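Local coordinates for inactive dihydroorotase-like domain (Chaetomium thermophilum, PDB 5NNL), which belongs to the dihydroorotase-like branch of the amidohydrolase superfamily, with its alpha/beta-barrel architecture, but is catalytically inactive, at residues Val61-Ser66 against Ala92-Ser97; Ala80-Ala85 against Val112-Ala117; Ala117-Trp122 against Leu141-Leu146. All coordinates share one frame; numbering follows the deposited sequence.

All three contacts lie among the outer helices and loops that follow the second to fifth parallel strands of the barrel. Along the chain, contacts 1 and 2 interleave, their segments alternating; contact 1 closes before contact 3 opens, and contact 2 ends at Ala117, where contact 3 begins. Contacts 2 and 3 share helix 111-121, and their centres are about 10 Å apart; His118 NE2 of contact 3 is hydrogen-bonded to Thr81 O of contact 2. Contact 1 is centred about 20 Å from contact 2 and about 23 Å from contact 3, yet it touches the latter where Trp122 packs on Ala92, Val95 and Ser97. Together they tie neighbouring units of the barrel wall side by side.

Contact 1: Val61-Ser66 against Ala92-Ser97; sequences VAQQNS and AGEVGS
One hydrogen bond between side chains, Gln63 to Glu94, carries this small surface contact. Gln63 NE2 gives its proton to Glu94 OE1 at 3.0 Å, nearly straight at 169°, and the acceptor lies close to the plane of the amide. The carboxylate uses the anti lone pair of OE1, on the side away from its other oxygen. Amide and carboxylate are almost coplanar, 18° apart, although the two extended chains cross at about a right angle. In both residues CG sits beside the backbone N (chi1 -70° in Gln63), which sends the chains out across the gap between the backbones, with Gln63 CA and Glu94 CA 9.6 Å apart.

Van der Waals contact adds little: Gln63 NE2 lies 4.0 Å from Glu94 CB. Within 61-66, the carbonyl of Gln63 is gripped twice by Ser66, with OG donating to Gln63 O at 2.6 Å and the backbone N at 3.1 Å.

The bond bridges helix 56-64 and the loop leading into strand 98-100. Strand 73-79 lies alongside, with Leu76 touching Gln63 and pairing through its backbone with Gly96, while Leu59 of helix 56-64 packs against Glu94 and Val95.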
ATOM      1  N   VAL A  61      10.810 -16.068   8.494  1.00 43.39           N
ATOM      2  CA  VAL A  61       9.515 -16.725   8.336  1.00 43.20           C
ATOM      3  C   VAL A  61       8.778 -16.140   7.138  1.00 47.97           C
ATOM      4  O   VAL A  61       8.217 -16.873   6.315  1.00 45.59           O
ATOM      5  CB  VAL A  61       8.685 -16.604   9.627  1.00 44.34           C
ATOM      6  CG1 VAL A  61       7.339 -17.302   9.467  1.00 46.91           C
ATOM      7  CG2 VAL A  61       9.446 -17.191  10.811  1.00 47.96           C
ATOM      8  N   ALA A  62       8.770 -14.810   7.021  1.00 45.07           N
ATOM      9  CA  ALA A  62       8.155 -14.176   5.861  1.00 47.34           C
ATOM     10  C   ALA A  62       8.839 -14.620   4.574  1.00 43.22           C
ATOM     11  O   ALA A  62       8.173 -14.892   3.569  1.00 44.64           O
ATOM     12  CB  ALA A  62       8.212 -12.656   6.004  1.00 41.63           C
ATOM     13  N   GLN A  63      10.171 -14.713   4.594  1.00 45.58           N
ATOM     14  CA  GLN A  63      10.906 -15.113   3.400  1.00 47.39           C
ATOM     15  C   GLN A  63      10.580 -16.548   3.006  1.00 49.36           C
ATOM     16  O   GLN A  63      10.402 -16.850   1.820  1.00 49.52           O
ATOM     17  CB  GLN A  63      12.407 -14.949   3.636  1.00 44.60           C
ATOM     18  CG  GLN A  63      12.861 -13.502   3.718  1.00 42.44           C
ATOM     19  CD  GLN A  63      14.298 -13.355   4.179  1.00 38.67           C
ATOM     20  OE1 GLN A  63      14.811 -14.184   4.932  1.00 45.66           O
ATOM     21  NE2 GLN A  63      14.956 -12.296   3.725  1.00 35.17           N
ATOM     22  N   GLN A  64      10.495 -17.449   3.989  1.00 46.72           N
ATOM     23  CA  GLN A  64      10.148 -18.835   3.689  1.00 52.39           C
ATOM     24  C   GLN A  64       8.776 -18.929   3.034  1.00 50.55           C
ATOM     25  O   GLN A  64       8.580 -19.711   2.096  1.00 48.87           O
ATOM     26  CB  GLN A  64      10.186 -19.681   4.964  1.00 54.64           C
ATOM     27  CG  GLN A  64      11.226 -20.791   4.939  1.00 60.25           C
ATOM     28  CD  GLN A  64      12.645 -20.266   4.810  1.00 66.92           C
ATOM     29  OE1 GLN A  64      13.424 -20.746   3.986  1.00 69.15           O
ATOM     30  NE2 GLN A  64      12.989 -19.279   5.633  1.00 61.54           N
ATOM     31  N   ASN A  65       7.813 -18.138   3.511  1.00 48.61           N
ATOM     32  CA  ASN A  65       6.466 -18.177   2.955  1.00 47.48           C
ATOM     33  C   ASN A  65       6.415 -17.755   1.492  1.00 45.32           C
ATOM     34  O   ASN A  65       5.383 -17.959   0.844  1.00 45.22           O
ATOM     35  CB  ASN A  65       5.540 -17.296   3.790  1.00 48.87           C
ATOM     36  CG  ASN A  65       5.174 -17.936   5.113  1.00 47.70           C
ATOM     37  OD1 ASN A  65       5.020 -19.154   5.200  1.00 48.96           O
ATOM     38  ND2 ASN A  65       5.039 -17.120   6.151  1.00 46.96           N
ATOM     39  N   SER A  66       7.490 -17.177   0.958  1.00 46.76           N
ATOM     40  CA  SER A  66       7.571 -16.849  -0.458  1.00 45.26           C
ATOM     41  C   SER A  66       8.169 -17.973  -1.292  1.00 48.14           C
ATOM     42  O   SER A  66       8.087 -17.922  -2.525  1.00 43.25           O
ATOM     43  CB  SER A  66       8.416 -15.590  -0.665  1.00 46.04           C
ATOM     44  OG  SER A  66       9.799 -15.890  -0.568  1.00 49.20           O
ATOM     45  N   ALA A  92      19.241  -4.526   6.385  1.00 49.29           N
ATOM     46  CA  ALA A  92      18.577  -3.580   5.496  1.00 44.14           C
ATOM     47  C   ALA A  92      18.610  -4.035   4.043  1.00 45.80           C
ATOM     48  O   ALA A  92      17.682  -3.739   3.280  1.00 41.89           O
ATOM     49  CB  ALA A  92      19.231  -2.205   5.627  1.00 43.52           C
ATOM     50  N   GLY A  93      19.665  -4.745   3.639  1.00 45.13           N
ATOM     51  CA  GLY A  93      19.796  -5.167   2.257  1.00 40.90           C
ATOM     52  C   GLY A  93      18.778  -6.203   1.824  1.00 40.94           C
ATOM     53  O   GLY A  93      18.602  -6.417   0.620  1.00 39.81           O
ATOM     54  N   GLU A  94      18.109  -6.854   2.774  1.00 41.98           N
ATOM     55  CA  GLU A  94      17.103  -7.860   2.461  1.00 39.62           C
ATOM     56  C   GLU A  94      15.688  -7.297   2.375  1.00 42.52           C
ATOM     57  O   GLU A  94      14.792  -7.999   1.894  1.00 39.97           O
ATOM     58  CB  GLU A  94      17.146  -8.974   3.511  1.00 39.87           C
ATOM     59  CG  GLU A  94      18.507  -9.662   3.614  1.00 48.87           C
ATOM     60  CD  GLU A  94      18.558 -10.718   4.702  1.00 52.21           C
ATOM     61  OE1 GLU A  94      17.655 -11.582   4.741  1.00 53.69           O
ATOM     62  OE2 GLU A  94      19.499 -10.681   5.524  1.00 54.85           O
ATOM     63  N   VAL A  95      15.462  -6.062   2.824  1.00 41.39           N
ATOM     64  CA  VAL A  95      14.158  -5.419   2.738  1.00 38.62           C
ATOM     65  C   VAL A  95      14.300  -4.154   1.897  1.00 39.40           C
ATOM     66  O   VAL A  95      15.403  -3.709   1.584  1.00 38.71           O
ATOM     67  CB  VAL A  95      13.565  -5.097   4.126  1.00 39.84           C
ATOM     68  CG1 VAL A  95      13.229  -6.383   4.870  1.00 38.27           C
ATOM     69  CG2 VAL A  95      14.524  -4.236   4.938  1.00 37.97           C
ATOM     70  N   GLY A  96      13.157  -3.584   1.525  1.00 39.16           N
ATOM     71  CA  GLY A  96      13.145  -2.424   0.657  1.00 38.73           C
ATOM     72  C   GLY A  96      12.745  -1.136   1.350  1.00 38.22           C
ATOM     73  O   GLY A  96      12.727  -0.076   0.715  1.00 37.44           O
ATOM     74  N   SER A  97      12.426  -1.202   2.640  1.00 37.00           N
ATOM     75  CA  SER A  97      11.928  -0.021   3.335  1.00 34.63           C
ATOM     76  C   SER A  97      11.846  -0.293   4.830  1.00 35.43           C
ATOM     77  O   SER A  97      11.730  -1.441   5.267  1.00 32.92           O
ATOM     78  CB  SER A  97      10.549   0.379   2.818  1.00 31.70           C
ATOM     79  OG  SER A  97       9.594  -0.597   3.193  1.00 31.87           O
TER

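Contact 2: Ala80-Ala85 against Val112-Ala117; sequences ATSDNA and VTQVEA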
ATOM      1  N   ALA A  80       9.881  -0.801  12.831  1.00 39.77           N
ATOM      2  CA  ALA A  80      10.705  -0.250  13.891  1.00 41.81           C
ATOM      3  C   ALA A  80      10.036  -0.461  15.243  1.00 43.99           C
ATOM      4  O   ALA A  80       8.807  -0.465  15.363  1.00 42.67           O
ATOM      5  CB  ALA A  80      10.954   1.241  13.658  1.00 37.17           C
ATOM      6  N   THR A  81      10.865  -0.636  16.268  1.00 44.59           N
ATOM      7  CA  THR A  81      10.403  -0.742  17.645  1.00 43.78           C
ATOM      8  C   THR A  81      11.339   0.095  18.506  1.00 44.14           C
ATOM      9  O   THR A  81      12.176   0.848  17.995  1.00 41.07           O
ATOM     10  CB  THR A  81      10.342  -2.202  18.123  1.00 50.14           C
ATOM     11  OG1 THR A  81      11.669  -2.723  18.275  1.00 48.84           O
ATOM     12  CG2 THR A  81       9.555  -3.071  17.149  1.00 46.24           C
ATOM     13  N   SER A  82      11.194  -0.049  19.826  1.00 48.55           N
ATOM     14  CA  SER A  82      11.960   0.765  20.766  1.00 48.68           C
ATOM     15  C   SER A  82      13.438   0.379  20.779  1.00 50.36           C
ATOM     16  O   SER A  82      14.309   1.248  20.914  1.00 50.82           O
ATOM     17  CB  SER A  82      11.364   0.631  22.168  1.00 48.04           C
ATOM     18  OG  SER A  82      10.560  -0.529  22.288  1.00 52.81           O
ATOM     19  N   ASP A  83      13.741  -0.914  20.647  1.00 49.84           N
ATOM     20  CA  ASP A  83      15.106  -1.424  20.736  1.00 52.60           C
ATOM     21  C   ASP A  83      15.546  -2.132  19.455  1.00 54.39           C
ATOM     22  O   ASP A  83      16.460  -2.961  19.492  1.00 55.30           O
ATOM     23  CB  ASP A  83      15.235  -2.375  21.930  1.00 54.22           C
ATOM     24  CG  ASP A  83      14.066  -3.333  22.039  1.00 55.67           C
ATOM     25  OD1 ASP A  83      13.507  -3.469  23.147  1.00 57.89           O
ATOM     26  OD2 ASP A  83      13.688  -3.930  21.012  1.00 54.82           O
ATOM     27  N   ASN A  84      14.916  -1.810  18.323  1.00 50.34           N
ATOM     28  CA  ASN A  84      15.131  -2.507  17.058  1.00 49.69           C
ATOM     29  C   ASN A  84      16.289  -1.957  16.238  1.00 48.63           C
ATOM     30  O   ASN A  84      16.923  -2.717  15.496  1.00 50.16           O
ATOM     31  CB  ASN A  84      13.869  -2.416  16.196  1.00 49.51           C
ATOM     32  CG  ASN A  84      13.128  -3.733  16.092  1.00 50.31           C
ATOM     33  OD1 ASN A  84      13.103  -4.522  17.040  1.00 54.11           O
ATOM     34  ND2 ASN A  84      12.516  -3.979  14.938  1.00 46.11           N
ATOM     35  N   ALA A  85      16.571  -0.655  16.342  1.00 45.55           N
ATOM     36  CA  ALA A  85      17.397   0.027  15.348  1.00 49.41           C
ATOM     37  C   ALA A  85      18.669  -0.740  15.012  1.00 51.60           C
ATOM     38  O   ALA A  85      19.198  -0.613  13.900  1.00 50.52           O
ATOM     39  CB  ALA A  85      17.755   1.427  15.847  1.00 45.79           C
ATOM     40  N   VAL A 112      10.636  10.592  20.331  1.00 38.77           N
ATOM     41  CA  VAL A 112      11.539  11.272  19.405  1.00 37.42           C
ATOM     42  C   VAL A 112      12.899  10.592  19.416  1.00 37.55           C
ATOM     43  O   VAL A 112      13.480  10.299  18.364  1.00 35.71           O
ATOM     44  CB  VAL A 112      11.662  12.763  19.770  1.00 36.22           C
ATOM     45  CG1 VAL A 112      12.592  13.479  18.799  1.00 36.34           C
ATOM     46  CG2 VAL A 112      10.300  13.433  19.791  1.00 32.20           C
ATOM     47  N   THR A 113      13.432  10.339  20.613  1.00 39.18           N
ATOM     48  CA  THR A 113      14.735   9.690  20.725  1.00 37.81           C
ATOM     49  C   THR A 113      14.712   8.317  20.065  1.00 38.03           C
ATOM     50  O   THR A 113      15.608   7.974  19.286  1.00 38.99           O
ATOM     51  CB  THR A 113      15.142   9.580  22.198  1.00 39.83           C
ATOM     52  OG1 THR A 113      15.110  10.879  22.805  1.00 38.59           O
ATOM     53  CG2 THR A 113      16.550   8.998  22.337  1.00 38.82           C
ATOM     54  N   GLN A 114      13.678   7.520  20.352  1.00 39.46           N
ATOM     55  CA  GLN A 114      13.609   6.170  19.803  1.00 39.11           C
ATOM     56  C   GLN A 114      13.598   6.196  18.280  1.00 38.13           C
ATOM     57  O   GLN A 114      14.264   5.380  17.632  1.00 36.73           O
ATOM     58  CB  GLN A 114      12.370   5.445  20.327  1.00 38.54           C
ATOM     59  CG  GLN A 114      12.245   5.418  21.838  1.00 39.77           C
ATOM     60  CD  GLN A 114      10.910   4.876  22.296  1.00 43.32           C
ATOM     61  OE1 GLN A 114      10.525   3.762  21.937  1.00 43.48           O
ATOM     62  NE2 GLN A 114      10.185   5.669  23.080  1.00 42.89           N
ATOM     63  N   VAL A 115      12.844   7.125  17.690  1.00 36.87           N
ATOM     64  CA  VAL A 115      12.810   7.233  16.236  1.00 38.19           C
ATOM     65  C   VAL A 115      14.143   7.754  15.715  1.00 38.22           C
ATOM     66  O   VAL A 115      14.617   7.331  14.654  1.00 36.56           O
ATOM     67  CB  VAL A 115      11.631   8.123  15.796  1.00 36.36           C
ATOM     68  CG1 VAL A 115      11.680   8.402  14.294  1.00 34.97           C
ATOM     69  CG2 VAL A 115      10.308   7.460  16.161  1.00 35.75           C
ATOM     70  N   GLU A 116      14.773   8.671  16.453  1.00 36.21           N
ATOM     71  CA  GLU A 116      16.067   9.202  16.031  1.00 40.58           C
ATOM     72  C   GLU A 116      17.098   8.093  15.887  1.00 41.02           C
ATOM     73  O   GLU A 116      17.950   8.150  14.993  1.00 40.67           O
ATOM     74  CB  GLU A 116      16.552  10.259  17.030  1.00 40.63           C
ATOM     75  CG  GLU A 116      18.017  10.684  16.875  1.00 40.73           C
ATOM     76  CD  GLU A 116      18.299  11.399  15.567  1.00 44.24           C
ATOM     77  OE1 GLU A 116      17.336  11.778  14.871  1.00 45.15           O
ATOM     78  OE2 GLU A 116      19.489  11.591  15.235  1.00 46.15           O
ATOM     79  N   ALA A 117      17.039   7.079  16.753  1.00 39.11           N
ATOM     80  CA  ALA A 117      17.996   5.980  16.679  1.00 40.22           C
ATOM     81  C   ALA A 117      17.927   5.291  15.320  1.00 41.36           C
ATOM     82  O   ALA A 117      18.955   5.067  14.671  1.00 42.42           O
ATOM     83  CB  ALA A 117      17.734   4.986  17.813  1.00 38.96           C
TER
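Gln114 meets Ser82 through its carbonyl oxygen, and this is the tightest approach between the loop 80-85 and helix 111-121. Gln114 OE1 stands 3.2 Å from Ser82 CB and 3.5 Å from Ser82 CA, so the oxygen rests on the carbon side of the serine and no hydrogen bond joins the two residues. The glutamine gets there with CG beside its own backbone N (chi1 -54°) and an extended chain beyond, which carries the amide from the helix across to the loop. At the other corner of that amide, NE2 donates to the backbone O of Ser106, and OE1 too is hydrogen-bonded outside the two segments. With both ends of the amide engaged, its rotation is probably fixed, and the flat group lies between the 80-85 loop and the loop containing Ser106.

In the alpha/beta barrel of this family, loop 80-85 leaves the C-terminal end of strand 73-79, and helix 111-121 belongs to the next unit, after strand 98-100. Loop and helix run in the same sense here: Ser82 is nearest Gln114, with CA atoms 5.7 Å apart, and three residues on in each segment, Ala85 is nearest Ala117, at 6.1 Å between CA atoms.

At this second point the contact is apolar. Ala85 points its methyl at the helix, where CB lies 3.9 Å from the carbonyl carbon of Ala117 and 4.1 Å from Ala117 CB. Methyl against methyl lets the backbones come this close. His118, the next residue of the helix, touches Ala85 as well, and its NE2 is hydrogen-bonded to Thr81 O. On the loop's far side, Asn84 ND2 donates to Ser54 O.

Contact 3: Ala117-Trp122 against Leu141-Leu146; sequences AHFDAW and LLLASL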
ATOM      1  N   ALA A 117      17.039   7.079  16.753  1.00 39.11           N
ATOM      2  CA  ALA A 117      17.996   5.980  16.679  1.00 40.22           C
ATOM      3  C   ALA A 117      17.927   5.291  15.320  1.00 41.36           C
ATOM      4  O   ALA A 117      18.955   5.067  14.671  1.00 42.42           O
ATOM      5  CB  ALA A 117      17.734   4.986  17.813  1.00 38.96           C
ATOM      6  N   HIS A 118      16.714   4.968  14.864  1.00 43.27           N
ATOM      7  CA  HIS A 118      16.555   4.357  13.548  1.00 38.42           C
ATOM      8  C   HIS A 118      17.058   5.280  12.445  1.00 41.14           C
ATOM      9  O   HIS A 118      17.737   4.832  11.513  1.00 41.12           O
ATOM     10  CB  HIS A 118      15.089   3.992  13.318  1.00 39.61           C
ATOM     11  CG  HIS A 118      14.565   2.964  14.271  1.00 39.26           C
ATOM     12  ND1 HIS A 118      14.592   1.613  13.998  1.00 41.18           N
ATOM     13  CD2 HIS A 118      13.997   3.088  15.493  1.00 39.90           C
ATOM     14  CE1 HIS A 118      14.065   0.950  15.011  1.00 43.68           C
ATOM     15  NE2 HIS A 118      13.694   1.822  15.932  1.00 39.48           N
ATOM     16  N   PHE A 119      16.739   6.575  12.533  1.00 40.33           N
ATOM     17  CA  PHE A 119      17.256   7.528  11.554  1.00 39.86           C
ATOM     18  C   PHE A 119      18.781   7.542  11.530  1.00 42.43           C
ATOM     19  O   PHE A 119      19.382   7.802  10.481  1.00 42.71           O
ATOM     20  CB  PHE A 119      16.719   8.928  11.847  1.00 43.13           C
ATOM     21  CG  PHE A 119      15.427   9.234  11.157  1.00 37.36           C
ATOM     22  CD1 PHE A 119      14.237   8.710  11.624  1.00 36.91           C
ATOM     23  CD2 PHE A 119      15.405  10.050  10.044  1.00 41.27           C
ATOM     24  CE1 PHE A 119      13.049   8.993  10.993  1.00 37.75           C
ATOM     25  CE2 PHE A 119      14.222  10.339   9.406  1.00 40.24           C
ATOM     26  CZ  PHE A 119      13.038   9.811   9.879  1.00 38.30           C
ATOM     27  N   ASP A 120      19.422   7.280  12.674  1.00 44.36           N
ATOM     28  CA  ASP A 120      20.880   7.188  12.727  1.00 44.28           C
ATOM     29  C   ASP A 120      21.406   5.860  12.187  1.00 46.18           C
ATOM     30  O   ASP A 120      22.501   5.821  11.613  1.00 46.43           O
ATOM     31  CB  ASP A 120      21.363   7.376  14.166  1.00 44.81           C
ATOM     32  CG  ASP A 120      21.012   8.738  14.727  1.00 47.15           C
ATOM     33  OD1 ASP A 120      20.929   9.703  13.940  1.00 50.97           O
ATOM     34  OD2 ASP A 120      20.824   8.843  15.955  1.00 49.95           O
ATOM     35  N   ALA A 121      20.658   4.770  12.365  1.00 44.30           N
ATOM     36  CA  ALA A 121      21.120   3.431  12.019  1.00 40.99           C
ATOM     37  C   ALA A 121      20.679   2.971  10.634  1.00 43.44           C
ATOM     38  O   ALA A 121      21.228   1.991  10.119  1.00 44.05           O
ATOM     39  CB  ALA A 121      20.618   2.427  13.061  1.00 42.21           C
ATOM     40  N   TRP A 122      19.714   3.649  10.016  1.00 43.51           N
ATOM     41  CA  TRP A 122      19.141   3.177   8.761  1.00 41.48           C
ATOM     42  C   TRP A 122      19.776   3.899   7.575  1.00 42.34           C
ATOM     43  O   TRP A 122      20.028   5.105   7.652  1.00 41.73           O
ATOM     44  CB  TRP A 122      17.628   3.405   8.759  1.00 44.13           C
ATOM     45  CG  TRP A 122      16.897   2.863   7.564  1.00 40.22           C
ATOM     46  CD1 TRP A 122      16.466   3.570   6.482  1.00 43.25           C
ATOM     47  CD2 TRP A 122      16.494   1.505   7.341  1.00 40.09           C
ATOM     48  NE1 TRP A 122      15.822   2.739   5.599  1.00 43.21           N
ATOM     49  CE2 TRP A 122      15.829   1.464   6.102  1.00 40.74           C
ATOM     50  CE3 TRP A 122      16.634   0.320   8.070  1.00 44.26           C
ATOM     51  CZ2 TRP A 122      15.307   0.285   5.572  1.00 41.36           C
ATOM     52  CZ3 TRP A 122      16.114  -0.851   7.543  1.00 44.06           C
ATOM     53  CH2 TRP A 122      15.458  -0.859   6.306  1.00 40.97           C
ATOM     54  N   LEU A 141       8.624  14.253  10.793  1.00 32.89           N
ATOM     55  CA  LEU A 141       8.940  15.200   9.728  1.00 32.96           C
ATOM     56  C   LEU A 141      10.096  16.113  10.121  1.00 35.04           C
ATOM     57  O   LEU A 141      10.897  16.511   9.267  1.00 33.43           O
ATOM     58  CB  LEU A 141       7.706  16.034   9.373  1.00 32.22           C
ATOM     59  CG  LEU A 141       6.544  15.331   8.662  1.00 29.86           C
ATOM     60  CD1 LEU A 141       5.443  16.333   8.340  1.00 32.45           C
ATOM     61  CD2 LEU A 141       7.007  14.623   7.395  1.00 37.68           C
ATOM     62  N   LEU A 142      10.188  16.478  11.402  1.00 35.24           N
ATOM     63  CA  LEU A 142      11.333  17.260  11.856  1.00 34.31           C
ATOM     64  C   LEU A 142      12.628  16.477  11.676  1.00 34.53           C
ATOM     65  O   LEU A 142      13.632  17.014  11.194  1.00 33.62           O
ATOM     66  CB  LEU A 142      11.152  17.659  13.320  1.00 32.04           C
ATOM     67  CG  LEU A 142      12.323  18.443  13.920  1.00 31.05           C
ATOM     68  CD1 LEU A 142      12.497  19.783  13.214  1.00 32.01           C
ATOM     69  CD2 LEU A 142      12.135  18.641  15.412  1.00 35.14           C
ATOM     70  N   LEU A 143      12.621  15.201  12.059  1.00 31.36           N
ATOM     71  CA  LEU A 143      13.824  14.383  11.949  1.00 36.72           C
ATOM     72  C   LEU A 143      14.251  14.231  10.495  1.00 39.59           C
ATOM     73  O   LEU A 143      15.437  14.359  10.170  1.00 41.57           O
ATOM     74  CB  LEU A 143      13.585  13.020  12.600  1.00 35.58           C
ATOM     75  CG  LEU A 143      13.357  13.076  14.114  1.00 34.07           C
ATOM     76  CD1 LEU A 143      12.993  11.714  14.678  1.00 33.55           C
ATOM     77  CD2 LEU A 143      14.578  13.623  14.831  1.00 40.25           C
ATOM     78  N   ALA A 144      13.296  13.968   9.599  1.00 38.44           N
ATOM     79  CA  ALA A 144      13.631  13.876   8.182  1.00 40.11           C
ATOM     80  C   ALA A 144      14.285  15.161   7.695  1.00 42.53           C
ATOM     81  O   ALA A 144      15.247  15.122   6.918  1.00 43.52           O
ATOM     82  CB  ALA A 144      12.380  13.568   7.361  1.00 40.93           C
ATOM     83  N   SER A 145      13.780  16.311   8.148  1.00 39.26           N
ATOM     84  CA  SER A 145      14.377  17.589   7.772  1.00 38.95           C
ATOM     85  C   SER A 145      15.765  17.755   8.381  1.00 43.74           C
ATOM     86  O   SER A 145      16.680  18.263   7.722  1.00 46.69           O
ATOM     87  CB  SER A 145      13.474  18.742   8.208  1.00 38.86           C
ATOM     88  OG  SER A 145      14.082  19.987   7.912  1.00 42.77           O
ATOM     89  N   LEU A 146      15.942  17.335   9.635  1.00 42.01           N
ATOM     90  CA  LEU A 146      17.225  17.520  10.301  1.00 42.64           C
ATOM     91  C   LEU A 146      18.287  16.573   9.760  1.00 45.75           C
ATOM     92  O   LEU A 146      19.479  16.884   9.825  1.00 45.81           O
ATOM     93  CB  LEU A 146      17.070  17.333  11.811  1.00 41.25           C
ATOM     94  CG  LEU A 146      16.257  18.410  12.543  1.00 36.89           C
ATOM     95  CD1 LEU A 146      16.116  18.067  14.016  1.00 35.49           C
ATOM     96  CD2 LEU A 146      16.888  19.782  12.389  1.00 36.81           C
TER
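Phe119 and Leu143 bring helices 111-121 and 134-146 to their nearest point within these segments, with CA atoms 7.7 Å apart. Across that gap the phenyl ring of Phe119 does nearly all the reaching. Leu143 CB lies over one face, 4.1 Å from the ring centroid and only 6° off the ring normal, an almost centred CH-pi contact. It is thus the root of the leucine side chain that covers the ring, while the rest of the side chain touches Val115 and Glu116 of helix 111-121.

The ring also leans on the next residue, Ala144, through one atom. Phe119 CE2 is 3.8 Å from the backbone N of Ala144, which approaches obliquely, and 4.2 Å from Ala144 CB. The short alanine side chain lets the ring come up against the backbone of helix 134-146. A chi1 of -90° swings the phenyl into this place.

Around it, His147 meets the ring with planes about 35° apart, and Ile100 of strand 98-100 and Arg149 also touch the phenylalanine. The two helices follow successive strands of the barrel, so Phe119 fills the seam between adjacent units.

No hydrogen bond or charge pair crosses between the segments. Cohesion therefore probably rests mainly on dispersion and burial of apolar surface, with at most a small electrostatic part from the C-H over the ring face.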